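Local coordinates for cell surface protein (Putative S-layer protein) (Clostridioides difficile R20291, PDB 5NJL) that probably serves as a cell-wall-associated surface adhesin of the S-layer, built as an extended three-domain fold that promotes cell adhesion in vitro, at residues E7-T10 against K11-T15; S19-R22 against D23-Q27; T112-A115 against K116-N120; T231-G234 against N235-A238. One frame throughout, in Å; residues are numbered along the deposited sequence. Where two conformers were deposited one is given.

In the fold
From the N terminus, interaction 1 joins strand 5-10 to helix 14-25, and interaction 2 follows along the later turns of that helix, with centres about 16 Å apart. Interaction 3 comes next, where helix 101-115 runs out into the loop before helix 122-125; its centre is about 59 Å from that of interaction 1, across the centre of the chain. Interaction 4 forms helix 232-238, near the sheet that holds strand 258-265. Each contact is local, within one continuous stretch, and closes no long loop. All four lie in series, so none nests or crosses. Interactions 3 and 4 lie farthest apart, about 77 Å between centres, reflecting the elongated molecule.

Interaction 1: E7-T10 against K11-T15; sequences ETIT and KKEAT. With SO4 (sulfate ion), chain H; SO4 (sulfate ion), chain J.
The carboxylate of E13 lies between T10 and I9. T10 OG1 sits obliquely over one face, 3.5 Å from E13 CD, while I9 approaches the OE1 edge with its CB displaced to the opposite side of the plane, 3.6 Å from E13 OE1. T10 N donates to E13 OE1 at 3.0 Å, nearly straight (168°); it reaches the oxygen on its anti side, 28° out of the carboxylate plane. The return bond runs from E13 N to T10 OG1, also 3.0 Å, because T10 chi1 of 65° sets the hydroxyl between its own N and carbonyl carbon. A weak bond from A14 N to T10 O supports the turn. I9 CD1 packs on A14 CA at 3.7 Å, and both side chains continue onto strand 204-212. K12 extends away from the turn, its NZ donating to a sulfate O4 at 2.8 Å; K11 NZ bonds the carbonyls of L67 and N65 and also another sulfate. Both sulfates probably come from the crystallisation liquor. The reciprocal T10 and E13 bonds, side chain to backbone in both directions, have the pattern of a capping box, here where strand 5-10 leads into helix 14-25.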
ATOM      1  N   GLU A   7      -1.659  14.179   1.791  1.00 48.67           N
ATOM      2  CA  GLU A   7      -1.602  15.452   1.101  1.00 48.62           C
ATOM      3  C   GLU A   7      -2.868  16.247   1.404  1.00 45.76           C
ATOM      4  O   GLU A   7      -3.933  15.675   1.634  1.00 39.69           O
ATOM      5  CB  GLU A   7      -1.469  15.218  -0.397  1.00 56.18           C
ATOM      6  CG  GLU A   7      -1.052  16.447  -1.182  1.00 65.39           C
ATOM      7  CD  GLU A   7      -0.733  16.150  -2.645  1.00 74.12           C
ATOM      8  OE1 GLU A   7      -1.091  16.982  -3.512  1.00 75.73           O
ATOM      9  OE2 GLU A   7      -0.120  15.092  -2.933  1.00 81.34           O
ATOM     10  N   THR A   8      -2.732  17.564   1.404  1.00 40.76           N
ATOM     11  CA  THR A   8      -3.851  18.457   1.575  1.00 41.51           C
ATOM     12  C   THR A   8      -3.925  19.309   0.334  1.00 41.90           C
ATOM     13  O   THR A   8      -2.911  19.853  -0.118  1.00 45.05           O
ATOM     14  CB  THR A   8      -3.686  19.307   2.840  1.00 41.58           C
ATOM     15  OG1 THR A   8      -3.828  18.457   3.974  1.00 39.26           O
ATOM     16  CG2 THR A   8      -4.760  20.428   2.905  1.00 41.51           C
ATOM     17  N   ILE A   9      -5.124  19.398  -0.238  1.00 40.95           N
ATOM     18  CA  ILE A   9      -5.376  20.221  -1.409  1.00 36.49           C
ATOM     19  C   ILE A   9      -6.592  21.112  -1.167  1.00 34.98           C
ATOM     20  O   ILE A   9      -7.364  20.896  -0.231  1.00 34.76           O
ATOM     21  CB  ILE A   9      -5.586  19.364  -2.680  1.00 36.71           C
ATOM     22  CG1 ILE A   9      -6.792  18.421  -2.542  1.00 35.87           C
ATOM     23  CG2 ILE A   9      -4.320  18.567  -2.995  1.00 39.40           C
ATOM     24  CD1 ILE A   9      -7.237  17.835  -3.871  1.00 35.94           C
ATOM     25  N   THR A  10      -6.739  22.119  -2.014  1.00 34.37           N
ATOM     26  CA  THR A  10      -7.911  22.984  -1.962  1.00 35.45           C
ATOM     27  C   THR A  10      -9.067  22.370  -2.760  1.00 35.59           C
ATOM     28  O   THR A  10      -8.868  21.474  -3.599  1.00 33.19           O
ATOM     29  CB  THR A  10      -7.609  24.359  -2.548  1.00 33.91           C
ATOM     30  OG1 THR A  10      -7.325  24.239  -3.948  1.00 33.29           O
ATOM     31  CG2 THR A  10      -6.401  25.007  -1.821  1.00 36.94           C
ATOM     32  N   LYS A  11     -10.262  22.881  -2.516  1.00 35.33           N
ATOM     33  CA  LYS A  11     -11.414  22.505  -3.312  1.00 36.00           C
ATOM     34  C   LYS A  11     -11.190  22.785  -4.799  1.00 38.45           C
ATOM     35  O   LYS A  11     -11.559  21.962  -5.635  1.00 36.35           O
ATOM     36  CB  LYS A  11     -12.671  23.213  -2.786  1.00 37.92           C
ATOM     37  CG  LYS A  11     -13.920  23.014  -3.631  1.00 34.63           C
ATOM     38  CD  LYS A  11     -15.136  23.531  -2.884  1.00 35.16           C
ATOM     39  CE  LYS A  11     -16.348  23.523  -3.795  1.00 34.96           C
ATOM     40  NZ  LYS A  11     -17.569  23.745  -3.006  1.00 37.52           N
ATOM     41  N   LYS A  12     -10.576  23.916  -5.141  1.00 38.03           N
ATOM     42  CA  LYS A  12     -10.245  24.223  -6.549  1.00 41.68           C
ATOM     43  C   LYS A  12      -9.299  23.177  -7.157  1.00 39.61           C
ATOM     44  O   LYS A  12      -9.456  22.792  -8.318  1.00 41.41           O
ATOM     45  CB  LYS A  12      -9.525  25.571  -6.689  1.00 48.26           C
ATOM     46  CG  LYS A  12     -10.262  26.839  -6.293  1.00 54.68           C
ATOM     47  CD  LYS A  12      -9.259  27.996  -6.360  1.00 58.29           C
ATOM     48  CE  LYS A  12      -9.792  29.286  -5.761  1.00 62.76           C
ATOM     49  NZ  LYS A  12      -8.766  30.373  -5.835  1.00 63.11           N
ATOM     50  N   GLU A  13      -8.300  22.756  -6.380  1.00 36.73           N
ATOM     51  CA  GLU A  13      -7.332  21.748  -6.841  1.00 39.33           C
ATOM     52  C   GLU A  13      -7.946  20.326  -6.948  1.00 36.46           C
ATOM     53  O   GLU A  13      -7.389  19.458  -7.626  1.00 35.03           O
ATOM     54  CB  GLU A  13      -6.123  21.710  -5.903  1.00 42.32           C
ATOM     55  CG  GLU A  13      -5.223  22.926  -6.040  1.00 45.39           C
ATOM     56  CD  GLU A  13      -4.178  23.050  -4.931  1.00 47.30           C
ATOM     57  OE1 GLU A  13      -4.340  22.496  -3.819  1.00 40.32           O
ATOM     58  OE2 GLU A  13      -3.174  23.735  -5.187  1.00 52.93           O
ATOM     59  N   ALA A  14      -9.070  20.098  -6.274  1.00 33.54           N
ATOM     60  CA  ALA A  14      -9.771  18.801  -6.337  1.00 34.32           C
ATOM     61  C   ALA A  14     -10.266  18.435  -7.746  1.00 34.78           C
ATOM     62  O   ALA A  14     -10.552  17.269  -8.004  1.00 33.63           O
ATOM     63  CB  ALA A  14     -10.910  18.757  -5.327  1.00 33.91           C
ATOM     64  N   THR A  15     -10.337  19.385  -8.680  1.00 33.99           N
ATOM     65  CA  THR A  15     -10.644  19.032 -10.085  1.00 35.01           C
ATOM     66  C   THR A  15      -9.628  18.012 -10.640  1.00 37.59           C
ATOM     67  O   THR A  15     -10.004  17.058 -11.351  1.00 33.11           O
ATOM     68  CB  THR A  15     -10.627  20.258 -11.016  1.00 38.60           C
ATOM     69  OG1 THR A  15      -9.344  20.904 -10.923  1.00 37.34           O
ATOM     70  CG2 THR A  15     -11.749  21.230 -10.648  1.00 39.11           C
TER
HETATM   71  S   SO4 H 407     -17.351  27.403  -3.828  1.00 84.04           S
HETATM   72  O1  SO4 H 407     -18.379  26.507  -4.414  1.00 86.08           O
HETATM   73  O2  SO4 H 407     -17.767  28.807  -4.078  1.00 85.24           O
HETATM   74  O3  SO4 H 407     -16.067  27.155  -4.532  1.00 79.97           O
HETATM   75  O4  SO4 H 407     -17.226  27.186  -2.362  1.00 67.26           O
HETATM   76  S   SO4 J 409      -5.421  31.685  -5.786  1.00 89.64           S
HETATM   77  O1  SO4 J 409      -5.612  31.894  -4.329  1.00 93.67           O
HETATM   78  O2  SO4 J 409      -6.078  32.770  -6.552  1.00 87.22           O
HETATM   79  O3  SO4 J 409      -3.970  31.691  -6.077  1.00 89.04           O
HETATM   80  O4  SO4 J 409      -6.022  30.388  -6.185  1.00 93.66           O

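Interaction 2: S19-R22 against D23-Q27; sequences SKVR and DLMSQ. With SO4 (sulfate ion), chain B.
D23 presses back on the turn before it, its side chain lying against the carbonyls of S19 and K20. In the conformer described, D23 CG and OD2 each come 3.5 Å from S19 O, and D23 CB rests 3.6 Å from K20 O; a second conformer makes the place of the carboxylate less certain. The backbone follows the same path, D23 N making a weak bond to S19 O. R22 extends outward and then bends at its third torsion (chi3 -66°), carrying the guanidinium to a sulfate, probably from the crystallisation liquor. The sulfate O1 lies at the guanidinium edge, near its plane and 3.0 Å from R22 NH2. S19 OG approaches the same oxygen at a distance too short to be trusted, and it also bonds T15 O. R22 NH1 has E61 as a long, weak ionic partner. V21 meets M25 one helical turn on, V21 CG1 lying 3.8 Å from M25 SD as the two side chains pass at a slant. M25 N also donates to V21 O at 2.8 Å, tilted 21° from the carbonyl plane. Elsewhere in the helix, L24 N donates to K20 O at 3.1 Å in the carbonyl plane; near its end S26 OG bonds D23 O at 2.7 Å. This part of helix 14-25 lies over a sheet and beside a helix: V21 and L24 touch I77 of strand 72-79, V21 and M25 touch I42 of strand 40-45 and I57 of helix 57-65, and L24 packs on Y40.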
ATOM      1  N   SER A  19     -10.321  13.979 -11.642  1.00 29.41           N
ATOM      2  CA  SER A  19      -9.832  13.385 -12.867  1.00 33.33           C
ATOM      3  C   SER A  19      -9.025  12.116 -12.628  1.00 31.75           C
ATOM      4  O   SER A  19      -9.238  11.105 -13.316  1.00 29.01           O
ATOM      5  CB  SER A  19      -9.024  14.396 -13.668  1.00 35.86           C
ATOM      6  OG  SER A  19      -9.856  15.501 -13.946  1.00 38.84           O
ATOM      7  N   LYS A  20      -8.127  12.160 -11.654  1.00 32.96           N
ATOM      8  CA  LYS A  20      -7.309  10.982 -11.322  1.00 33.92           C
ATOM      9  C   LYS A  20      -8.134   9.846 -10.727  1.00 29.84           C
ATOM     10  O   LYS A  20      -7.972   8.699 -11.130  1.00 29.60           O
ATOM     11  CB  LYS A  20      -6.165  11.355 -10.377  1.00 39.75           C
ATOM     12  CG  LYS A  20      -5.103  12.220 -11.052  1.00 46.14           C
ATOM     13  CD  LYS A  20      -3.887  12.445 -10.145  1.00 52.59           C
ATOM     14  CE  LYS A  20      -2.686  13.001 -10.908  1.00 56.10           C
ATOM     15  NZ  LYS A  20      -2.764  14.485 -11.020  1.00 59.02           N
ATOM     16  N   VAL A  21      -9.020  10.157  -9.788  1.00 27.35           N
ATOM     17  CA  VAL A  21      -9.850   9.131  -9.149  1.00 28.09           C
ATOM     18  C   VAL A  21     -10.848   8.515 -10.149  1.00 29.84           C
ATOM     19  O   VAL A  21     -11.141   7.311 -10.085  1.00 27.68           O
ATOM     20  CB  VAL A  21     -10.551   9.669  -7.913  1.00 27.18           C
ATOM     21  CG1 VAL A  21     -11.493   8.643  -7.303  1.00 28.39           C
ATOM     22  CG2 VAL A  21      -9.523  10.077  -6.884  1.00 29.30           C
ATOM     23  N   ARG A  22     -11.354   9.320 -11.075  1.00 27.49           N
ATOM     24  CA  ARG A  22     -12.225   8.791 -12.127  1.00 28.35           C
ATOM     25  C   ARG A  22     -11.502   7.685 -12.898  1.00 29.53           C
ATOM     26  O   ARG A  22     -12.081   6.591 -13.134  1.00 26.83           O
ATOM     27  CB  ARG A  22     -12.706   9.899 -13.089  1.00 29.24           C
ATOM     28  CG  ARG A  22     -13.513   9.399 -14.296  1.00 28.69           C
ATOM     29  CD  ARG A  22     -13.793  10.469 -15.364  1.00 29.99           C
ATOM     30  NE  ARG A  22     -14.671  11.555 -14.880  1.00 28.92           N
ATOM     31  CZ  ARG A  22     -14.307  12.838 -14.704  1.00 31.45           C
ATOM     32  NH1 ARG A  22     -15.182  13.713 -14.246  1.00 29.20           N
ATOM     33  NH2 ARG A  22     -13.074  13.264 -14.962  1.00 30.88           N
ATOM     34  N   ASP A  23     -10.246   7.954 -13.272  1.00 30.24           N
ATOM     35  CA  ASP A  23      -9.463   6.960 -14.010  0.55 32.18           C
ATOM     36  C   ASP A  23      -9.192   5.697 -13.168  1.00 31.07           C
ATOM     37  O   ASP A  23      -9.302   4.582 -13.690  1.00 32.74           O
ATOM     38  CB  ASP A  23      -8.181   7.583 -14.591  0.55 33.90           C
ATOM     39  CG  ASP A  23      -8.468   8.644 -15.672  0.55 36.10           C
ATOM     40  OD1 ASP A  23      -9.590   8.675 -16.240  0.55 40.12           O
ATOM     41  OD2 ASP A  23      -7.561   9.455 -15.955  0.55 38.58           O
ATOM     42  N   LEU A  24      -8.886   5.861 -11.877  1.00 30.42           N
ATOM     43  CA  LEU A  24      -8.690   4.727 -10.970  1.00 29.53           C
ATOM     44  C   LEU A  24      -9.932   3.885 -10.838  1.00 30.47           C
ATOM     45  O   LEU A  24      -9.855   2.653 -10.841  1.00 29.37           O
ATOM     46  CB  LEU A  24      -8.286   5.179  -9.570  1.00 29.98           C
ATOM     47  CG  LEU A  24      -6.904   5.847  -9.440  1.00 30.71           C
ATOM     48  CD1 LEU A  24      -6.738   6.250  -8.003  1.00 32.11           C
ATOM     49  CD2 LEU A  24      -5.753   4.955  -9.909  1.00 32.68           C
ATOM     50  N   MET A  25     -11.079   4.547 -10.697  1.00 29.30           N
ATOM     51  CA  MET A  25     -12.343   3.826 -10.477  1.00 29.68           C
ATOM     52  C   MET A  25     -12.795   3.052 -11.722  1.00 27.34           C
ATOM     53  O   MET A  25     -13.567   2.109 -11.597  1.00 28.71           O
ATOM     54  CB  MET A  25     -13.447   4.773 -10.000  1.00 30.45           C
ATOM     55  CG  MET A  25     -13.209   5.315  -8.603  1.00 31.20           C
ATOM     56  SD  MET A  25     -14.525   6.363  -7.947  1.00 30.03           S
ATOM     57  CE  MET A  25     -15.703   5.146  -7.361  1.00 30.18           C
ATOM     58  N   SER A  26     -12.311   3.433 -12.899  1.00 27.35           N
ATOM     59  CA  SER A  26     -12.642   2.719 -14.125  1.00 28.68           C
ATOM     60  C   SER A  26     -11.798   1.456 -14.281  1.00 29.85           C
ATOM     61  O   SER A  26     -12.071   0.661 -15.184  1.00 27.91           O
ATOM     62  CB  SER A  26     -12.485   3.624 -15.358  1.00 31.60           C
ATOM     63  OG  SER A  26     -11.123   3.970 -15.562  1.00 34.18           O
ATOM     64  N   GLN A  27     -10.781   1.253 -13.420  1.00 28.44           N
ATOM     65  CA  GLN A  27      -9.855   0.146 -13.626  1.00 29.34           C
ATOM     66  C   GLN A  27     -10.428  -1.104 -12.983  1.00 26.66           C
ATOM     67  O   GLN A  27     -10.753  -1.109 -11.809  1.00 27.61           O
ATOM     68  CB  GLN A  27      -8.467   0.454 -13.071  1.00 29.39           C
ATOM     69  CG  GLN A  27      -7.739   1.531 -13.833  1.00 32.14           C
ATOM     70  CD  GLN A  27      -6.348   1.741 -13.308  1.00 37.44           C
ATOM     71  OE1 GLN A  27      -5.659   0.780 -12.925  1.00 41.13           O
ATOM     72  NE2 GLN A  27      -5.913   3.001 -13.284  1.00 42.01           N
TER
HETATM   73  S   SO4 B 401     -10.510  14.793 -17.434  1.00 54.99           S
HETATM   74  O1  SO4 B 401     -10.959  15.097 -16.071  1.00 43.44           O
HETATM   75  O2  SO4 B 401     -11.597  15.210 -18.359  1.00 54.23           O
HETATM   76  O3  SO4 B 401      -9.268  15.556 -17.725  1.00 57.00           O
HETATM   77  O4  SO4 B 401     -10.226  13.343 -17.583  1.00 51.02           O

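Interaction 3: T112-A115 against K116-N120; sequences TEKA and KTETN
K114 O takes two backbone donors from the residues that follow, at the C-terminal end of helix 101-115, where i to i+3 bonds join an i to i+4 bond as the chain runs into a loop. E118 N reaches it at 2.8 Å almost in line with the carbonyl bond (177°), whereas T117 N, at 3.2 Å, comes from above the carbonyl plane. One residue earlier, E113 O receives K116 N at 3.2 Å, again from above the plane. T117 and K116 thus bond three residues back, and E118 keeps the alpha-helical spacing of four. A water lies in hydrogen-bonding reach of two further carbonyls, 2.6 Å from A115 O and 2.8 Å from E118 O. On the exposed side, K116 stretches back along the helix and its NZ forms a long, weak salt bridge with E113 OE2 at 3.4 Å; the glutamate bends at chi2 (68°), bringing its carboxylate to the lysine. T112 OG1 is satisfied by A108 O, and K114 NZ has a weak bond to S110 OG. Aliphatic contact adds to this, with K114 CB 3.9 Å from E118 CG, and both side chains also touch Y123 of helix 122-125. E118 bends at chi2 and turns its carboxylate to the chain ahead, where OE1 accepts from N120 N almost along its own C-O axis and, through its syn lone pair, from N120 ND2 at 3.3 Å.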
ATOM      1  N   THR A 112      13.186 -29.922   3.687  1.00 28.42           N
ATOM      2  CA  THR A 112      14.041 -30.950   4.302  1.00 30.19           C
ATOM      3  C   THR A 112      13.191 -31.802   5.275  1.00 32.77           C
ATOM      4  O   THR A 112      13.245 -33.033   5.250  1.00 31.66           O
ATOM      5  CB  THR A 112      15.236 -30.282   4.999  1.00 28.74           C
ATOM      6  OG1 THR A 112      16.008 -29.581   4.028  1.00 29.19           O
ATOM      7  CG2 THR A 112      16.130 -31.277   5.727  1.00 30.71           C
ATOM      8  N   GLU A 113      12.344 -31.139   6.064  1.00 35.28           N
ATOM      9  CA  GLU A 113      11.443 -31.840   6.983  1.00 36.57           C
ATOM     10  C   GLU A 113      10.381 -32.635   6.229  1.00 35.87           C
ATOM     11  O   GLU A 113      10.184 -33.806   6.507  1.00 34.39           O
ATOM     12  CB  GLU A 113      10.816 -30.857   7.982  1.00 41.65           C
ATOM     13  CG  GLU A 113       9.935 -31.498   9.059  1.00 48.41           C
ATOM     14  CD  GLU A 113      10.696 -32.354  10.074  1.00 53.80           C
ATOM     15  OE1 GLU A 113      10.021 -33.099  10.824  1.00 60.63           O
ATOM     16  OE2 GLU A 113      11.952 -32.293  10.142  1.00 57.83           O
ATOM     17  N   LYS A 114       9.717 -32.019   5.259  1.00 33.46           N
ATOM     18  CA  LYS A 114       8.729 -32.726   4.451  1.00 35.97           C
ATOM     19  C   LYS A 114       9.288 -33.959   3.731  1.00 34.62           C
ATOM     20  O   LYS A 114       8.577 -34.949   3.611  1.00 37.80           O
ATOM     21  CB  LYS A 114       8.077 -31.809   3.408  1.00 37.09           C
ATOM     22  CG  LYS A 114       6.976 -30.912   3.931  1.00 41.29           C
ATOM     23  CD  LYS A 114       6.592 -29.919   2.842  1.00 46.07           C
ATOM     24  CE  LYS A 114       5.211 -29.312   3.034  1.00 52.17           C
ATOM     25  NZ  LYS A 114       5.183 -28.334   4.144  1.00 57.24           N
ATOM     26  N   ALA A 115      10.542 -33.906   3.281  1.00 31.68           N
ATOM     27  CA  ALA A 115      11.133 -35.028   2.545  1.00 33.93           C
ATOM     28  C   ALA A 115      11.263 -36.298   3.380  1.00 36.66           C
ATOM     29  O   ALA A 115      11.268 -37.391   2.821  1.00 39.16           O
ATOM     30  CB  ALA A 115      12.492 -34.657   1.973  1.00 33.13           C
ATOM     31  N   LYS A 116      11.362 -36.154   4.697  1.00 37.55           N
ATOM     32  CA  LYS A 116      11.399 -37.320   5.596  1.00 41.76           C
ATOM     33  C   LYS A 116      10.164 -38.224   5.519  1.00 42.15           C
ATOM     34  O   LYS A 116      10.293 -39.432   5.710  1.00 40.59           O
ATOM     35  CB  LYS A 116      11.608 -36.876   7.039  1.00 43.11           C
ATOM     36  CG  LYS A 116      12.986 -36.300   7.288  1.00 43.82           C
ATOM     37  CD  LYS A 116      13.094 -35.705   8.669  1.00 47.31           C
ATOM     38  CE  LYS A 116      14.453 -35.053   8.836  1.00 50.87           C
ATOM     39  NZ  LYS A 116      14.552 -34.434  10.182  1.00 56.59           N
ATOM     40  N   THR A 117       8.991 -37.653   5.250  1.00 41.42           N
ATOM     41  CA  THR A 117       7.728 -38.414   5.264  1.00 42.74           C
ATOM     42  C   THR A 117       6.837 -38.296   4.046  1.00 42.06           C
ATOM     43  O   THR A 117       5.963 -39.131   3.872  1.00 40.25           O
ATOM     44  CB  THR A 117       6.835 -37.997   6.464  1.00 45.89           C
ATOM     45  OG1 THR A 117       6.380 -36.648   6.289  1.00 49.30           O
ATOM     46  CG2 THR A 117       7.574 -38.112   7.767  1.00 48.00           C
ATOM     47  N   GLU A 118       7.003 -37.262   3.218  1.00 39.47           N
ATOM     48  CA  GLU A 118       6.079 -37.046   2.099  1.00 38.76           C
ATOM     49  C   GLU A 118       6.009 -38.198   1.123  1.00 38.54           C
ATOM     50  O   GLU A 118       7.036 -38.796   0.770  1.00 37.66           O
ATOM     51  CB  GLU A 118       6.435 -35.785   1.292  1.00 41.71           C
ATOM     52  CG  GLU A 118       5.777 -34.525   1.780  1.00 41.55           C
ATOM     53  CD  GLU A 118       4.314 -34.398   1.419  1.00 42.84           C
ATOM     54  OE1 GLU A 118       3.757 -35.196   0.623  1.00 39.42           O
ATOM     55  OE2 GLU A 118       3.715 -33.454   1.959  1.00 43.92           O
ATOM     56  N   THR A 119       4.787 -38.464   0.666  1.00 39.53           N
ATOM     57  CA  THR A 119       4.509 -39.478  -0.338  1.00 41.65           C
ATOM     58  C   THR A 119       3.772 -38.887  -1.536  1.00 38.53           C
ATOM     59  O   THR A 119       3.244 -39.641  -2.335  1.00 42.48           O
ATOM     60  CB  THR A 119       3.655 -40.627   0.263  1.00 45.44           C
ATOM     61  OG1 THR A 119       2.383 -40.119   0.687  1.00 46.51           O
ATOM     62  CG2 THR A 119       4.354 -41.256   1.453  1.00 46.15           C
ATOM     63  N   ASN A 120       3.725 -37.553  -1.670  1.00 38.00           N
ATOM     64  CA  ASN A 120       2.995 -36.904  -2.762  1.00 35.89           C
ATOM     65  C   ASN A 120       3.903 -36.193  -3.758  1.00 33.94           C
ATOM     66  O   ASN A 120       4.958 -35.697  -3.390  1.00 34.18           O
ATOM     67  CB  ASN A 120       1.996 -35.891  -2.205  1.00 41.05           C
ATOM     68  CG  ASN A 120       0.853 -36.563  -1.463  1.00 44.78           C
ATOM     69  OD1 ASN A 120       0.059 -37.290  -2.057  1.00 48.33           O
ATOM     70  ND2 ASN A 120       0.781 -36.339  -0.174  1.00 46.98           N
TER
HETATM   71  O   HOH W   1       9.685 -38.012   0.833  1.00 39.45           O

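Interaction 4: T231-G234 against N235-A238; sequences TVKG and NMVA
T231 and N235 are joined at the first turn of helix 232-238, N235 N donating to T231 O at 2.9 Å. The threonine serves a second purpose: a chi1 of 54° swings OG1 between its backbone N and carbonyl carbon, where it accepts from G234 N at 3.0 Å, and the same hydroxyl bonds D223 O. N235 folds its side chain back beside this turn, bringing ND2 to 3.2 Å from T231 O. K233 and M236 both leave the helix with CG opposite their own N. The lysine stays extended, its NZ in a long, weak ion pair with D223, while the methionine bends at chi3 (66°) and lays CE 4.2 Å from K233 CG. V237 places CG1 opposite its N, which puts CG2 beside that N and 3.3 Å from K233 O. The same carbonyl accepts V237 N at 3.0 Å, and A238 N bonds G234 O at 2.9 Å, nearly straight at 169°. V237 packs on I262 and Y264 of strand 258-265 and, with A238, on L291 of helix 281-291. The whole is a short alpha helix with a threonine N-cap, one side of it resting against a sheet and a second helix.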
ATOM      1  N   THR A 231       1.675  40.450  16.698  1.00 41.90           N
ATOM      2  CA  THR A 231       2.122  41.301  15.609  1.00 42.26           C
ATOM      3  C   THR A 231       0.892  41.913  14.936  1.00 37.52           C
ATOM      4  O   THR A 231      -0.241  41.603  15.287  1.00 35.47           O
ATOM      5  CB  THR A 231       2.916  40.505  14.564  1.00 45.15           C
ATOM      6  OG1 THR A 231       2.136  39.380  14.132  1.00 42.59           O
ATOM      7  CG2 THR A 231       4.257  40.035  15.144  1.00 49.11           C
ATOM      8  N   VAL A 232       1.122  42.794  13.971  1.00 37.53           N
ATOM      9  CA  VAL A 232       0.037  43.353  13.176  1.00 36.82           C
ATOM     10  C   VAL A 232      -0.708  42.197  12.471  1.00 36.36           C
ATOM     11  O   VAL A 232      -1.953  42.130  12.507  1.00 32.67           O
ATOM     12  CB  VAL A 232       0.577  44.405  12.182  1.00 39.31           C
ATOM     13  CG1 VAL A 232      -0.478  44.809  11.153  1.00 39.47           C
ATOM     14  CG2 VAL A 232       1.068  45.638  12.966  1.00 38.55           C
ATOM     15  N   LYS A 233       0.050  41.278  11.870  1.00 37.96           N
ATOM     16  CA  LYS A 233      -0.567  40.101  11.235  1.00 40.30           C
ATOM     17  C   LYS A 233      -1.339  39.268  12.257  1.00 37.60           C
ATOM     18  O   LYS A 233      -2.460  38.820  11.983  1.00 38.42           O
ATOM     19  CB  LYS A 233       0.458  39.231  10.495  1.00 43.89           C
ATOM     20  CG  LYS A 233      -0.190  37.991   9.888  1.00 48.26           C
ATOM     21  CD  LYS A 233       0.531  37.481   8.659  1.00 53.53           C
ATOM     22  CE  LYS A 233      -0.223  36.312   8.040  1.00 51.82           C
ATOM     23  NZ  LYS A 233       0.303  36.072   6.674  1.00 57.91           N
ATOM     24  N   GLY A 234      -0.753  39.077  13.438  1.00 37.21           N
ATOM     25  CA  GLY A 234      -1.448  38.361  14.522  1.00 36.25           C
ATOM     26  C   GLY A 234      -2.778  38.973  14.896  1.00 33.54           C
ATOM     27  O   GLY A 234      -3.767  38.267  15.107  1.00 33.26           O
ATOM     28  N   ASN A 235      -2.826  40.301  14.978  1.00 36.15           N
ATOM     29  CA  ASN A 235      -4.099  40.987  15.277  1.00 34.35           C
ATOM     30  C   ASN A 235      -5.148  40.847  14.187  1.00 32.35           C
ATOM     31  O   ASN A 235      -6.335  40.742  14.482  1.00 31.35           O
ATOM     32  CB  ASN A 235      -3.866  42.462  15.648  1.00 39.38           C
ATOM     33  CG  ASN A 235      -3.343  42.609  17.055  1.00 39.83           C
ATOM     34  OD1 ASN A 235      -3.949  42.097  17.990  1.00 41.51           O
ATOM     35  ND2 ASN A 235      -2.192  43.254  17.209  1.00 39.80           N
ATOM     36  N   MET A 236      -4.721  40.858  12.928  1.00 33.29           N
ATOM     37  CA  MET A 236      -5.637  40.629  11.801  1.00 36.10           C
ATOM     38  C   MET A 236      -6.262  39.213  11.879  1.00 33.78           C
ATOM     39  O   MET A 236      -7.479  39.023  11.730  1.00 33.27           O
ATOM     40  CB  MET A 236      -4.851  40.834  10.498  1.00 40.09           C
ATOM     41  CG  MET A 236      -5.639  40.726   9.204  1.00 42.88           C
ATOM     42  SD  MET A 236      -4.569  41.226   7.826  1.00 44.55           S
ATOM     43  CE  MET A 236      -3.293  39.957   7.804  1.00 48.83           C
ATOM     44  N   VAL A 237      -5.422  38.237  12.200  1.00 36.07           N
ATOM     45  CA  VAL A 237      -5.862  36.841  12.353  1.00 34.57           C
ATOM     46  C   VAL A 237      -6.825  36.758  13.522  1.00 34.63           C
ATOM     47  O   VAL A 237      -7.945  36.269  13.380  1.00 36.34           O
ATOM     48  CB  VAL A 237      -4.666  35.881  12.560  1.00 34.63           C
ATOM     49  CG1 VAL A 237      -5.152  34.447  12.837  1.00 35.80           C
ATOM     50  CG2 VAL A 237      -3.748  35.896  11.345  1.00 36.41           C
ATOM     51  N   ALA A 238      -6.426  37.304  14.669  1.00 37.59           N
ATOM     52  CA  ALA A 238      -7.296  37.306  15.847  1.00 37.12           C
ATOM     53  C   ALA A 238      -8.629  38.002  15.593  1.00 39.65           C
ATOM     54  O   ALA A 238      -9.631  37.617  16.175  1.00 41.44           O
ATOM     55  CB  ALA A 238      -6.586  37.927  17.041  1.00 37.96           C
TER